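Local coordinates for amide synthase (PDB 1L5A), which probably forms an amide bond in vibriobactin biosynthesis, as a nonribosomal peptide synthetase condensation enzyme, at residues V46-L51 with E138-Q143. Residues are numbered along the deposited sequence; the frame is centred on the assembly and turned at random.
Sequences VSEIDL and EQRLSQ
Arg-140 on helix 131-150 reaches Glu-48 of segment 46-51, and this one pair accounts for the whole contact, 95 Å² of buried surface. The arginine grips side-on: NE donates to Glu-48 OE1 at 2.8 Å, and NH2 to Glu-48 OE2 at 2.7 Å, a two-point salt bridge with one nitrogen per oxygen. The two bonds differ in geometry. The NH2 bond runs near the guanidinium plane to the syn lone pair of OE2, with an N-H...O angle of 155°; the NE bond bends to 143° and leaves both planes, consistent with carboxylate and guanidinium planes turned 51° apart. With CG of Arg-140 anti to the backbone N, the bend at chi2 brings NE and NH2 to the carboxylate, and the side chain meets the extended Glu-48 chain roughly at right angles.

In this condensation-domain fold the two helices also pack through Leu-141, which rests on Ala-41, Leu-42 and Thr-45 and on strand 22-30 of the five-stranded mixed sheet.

One helical turn on from Arg-140, Gln-143 closes another edge of the guanidinium: its OE1 accepts from Arg-140 NH1 at 3.0 Å, fixing the rotation of the group, although the donor sits above the amide plane. Second partners come from elsewhere in the same chain: His-144 NE2 bonds Glu-48 OE2, Phe-158 N bonds Glu-48 OE1, and Thr-155 O accepts from Arg-140 NH2.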
# COMPACT_ATOMS: atom_id res chain seq x y z
N VAL A 46 -14.07 24.70 -15.18
CA VAL A 46 -14.30 23.82 -16.32
C VAL A 46 -13.03 23.45 -17.08
O VAL A 46 -12.91 22.35 -17.62
CB VAL A 46 -15.37 24.47 -17.26
CG1 VAL A 46 -15.33 23.85 -18.60
CG2 VAL A 46 -16.77 24.27 -16.69
N SER A 47 -12.06 24.35 -17.13
CA SER A 47 -10.80 24.06 -17.83
C SER A 47 -10.04 22.94 -17.17
O SER A 47 -9.37 22.17 -17.84
CB SER A 47 -9.89 25.27 -17.87
OG SER A 47 -10.48 26.24 -18.72
N GLU A 48 -10.16 22.86 -15.86
CA GLU A 48 -9.47 21.84 -15.09
C GLU A 48 -10.05 20.43 -15.22
O GLU A 48 -9.40 19.47 -14.81
CB GLU A 48 -9.44 22.24 -13.62
CG GLU A 48 -8.69 23.55 -13.33
CD GLU A 48 -8.67 23.88 -11.85
OE1 GLU A 48 -8.93 22.96 -11.04
OE2 GLU A 48 -8.39 25.04 -11.49
N ILE A 49 -11.26 20.30 -15.78
CA ILE A 49 -11.90 19.00 -15.89
C ILE A 49 -11.73 18.39 -17.27
O ILE A 49 -12.52 18.65 -18.16
CB ILE A 49 -13.41 19.11 -15.59
CG1 ILE A 49 -13.62 19.89 -14.30
CG2 ILE A 49 -14.03 17.71 -15.43
CD1 ILE A 49 -15.07 20.00 -13.88
N ASP A 50 -10.70 17.58 -17.44
CA ASP A 50 -10.43 16.97 -18.73
C ASP A 50 -11.57 16.17 -19.33
O ASP A 50 -11.82 16.22 -20.53
CB ASP A 50 -9.21 16.08 -18.65
CG ASP A 50 -7.92 16.85 -18.53
OD1 ASP A 50 -7.87 17.97 -19.07
OD2 ASP A 50 -6.96 16.34 -17.92
N LEU A 51 -12.27 15.41 -18.50
CA LEU A 51 -13.35 14.58 -19.01
C LEU A 51 -14.49 15.40 -19.65
O LEU A 51 -15.18 14.90 -20.53
CB LEU A 51 -13.88 13.66 -17.90
CG LEU A 51 -14.50 12.35 -18.37
CD1 LEU A 51 -13.52 11.60 -19.28
CD2 LEU A 51 -14.87 11.51 -17.17
N GLU A 138 -18.56 21.79 -8.00
CA GLU A 138 -19.16 22.91 -7.30
C GLU A 138 -18.21 23.55 -6.32
O GLU A 138 -18.11 24.77 -6.26
CB GLU A 138 -20.45 22.46 -6.60
CG GLU A 138 -21.47 21.90 -7.61
CD GLU A 138 -22.71 21.30 -6.97
OE1 GLU A 138 -22.59 20.76 -5.85
OE2 GLU A 138 -23.79 21.35 -7.61
N GLN A 139 -17.50 22.73 -5.56
CA GLN A 139 -16.55 23.25 -4.60
C GLN A 139 -15.41 24.00 -5.31
O GLN A 139 -14.96 25.06 -4.85
CB GLN A 139 -16.01 22.10 -3.73
CG GLN A 139 -17.07 21.44 -2.83
CD GLN A 139 -17.80 22.44 -1.94
OE1 GLN A 139 -17.18 23.22 -1.21
NE2 GLN A 139 -19.14 22.44 -2.01
N ARG A 140 -14.97 23.46 -6.43
CA ARG A 140 -13.91 24.10 -7.19
C ARG A 140 -14.43 25.48 -7.67
O ARG A 140 -13.73 26.49 -7.58
CB ARG A 140 -13.52 23.22 -8.37
CG ARG A 140 -12.25 23.65 -9.08
CD ARG A 140 -11.12 23.88 -8.09
NE ARG A 140 -9.90 24.28 -8.76
CZ ARG A 140 -8.87 24.89 -8.18
NH1 ARG A 140 -8.90 25.18 -6.89
NH2 ARG A 140 -7.81 25.23 -8.89
N LEU A 141 -15.66 25.53 -8.17
CA LEU A 141 -16.20 26.79 -8.63
C LEU A 141 -16.13 27.78 -7.48
O LEU A 141 -15.73 28.93 -7.64
CB LEU A 141 -17.64 26.62 -9.09
CG LEU A 141 -18.40 27.92 -9.34
CD1 LEU A 141 -17.82 28.63 -10.57
CD2 LEU A 141 -19.88 27.58 -9.53
N SER A 142 -16.53 27.30 -6.31
CA SER A 142 -16.49 28.10 -5.11
C SER A 142 -15.06 28.61 -4.87
O SER A 142 -14.82 29.80 -4.69
CB SER A 142 -16.92 27.24 -3.92
OG SER A 142 -16.94 27.99 -2.73
N GLN A 143 -14.10 27.68 -4.86
CA GLN A 143 -12.71 28.02 -4.62
C GLN A 143 -12.18 29.10 -5.55
O GLN A 143 -11.59 30.09 -5.10
CB GLN A 143 -11.83 26.78 -4.71
CG GLN A 143 -12.23 25.72 -3.73
CD GLN A 143 -11.38 24.47 -3.82
OE1 GLN A 143 -10.90 24.09 -4.89
NE2 GLN A 143 -11.21 23.80 -2.68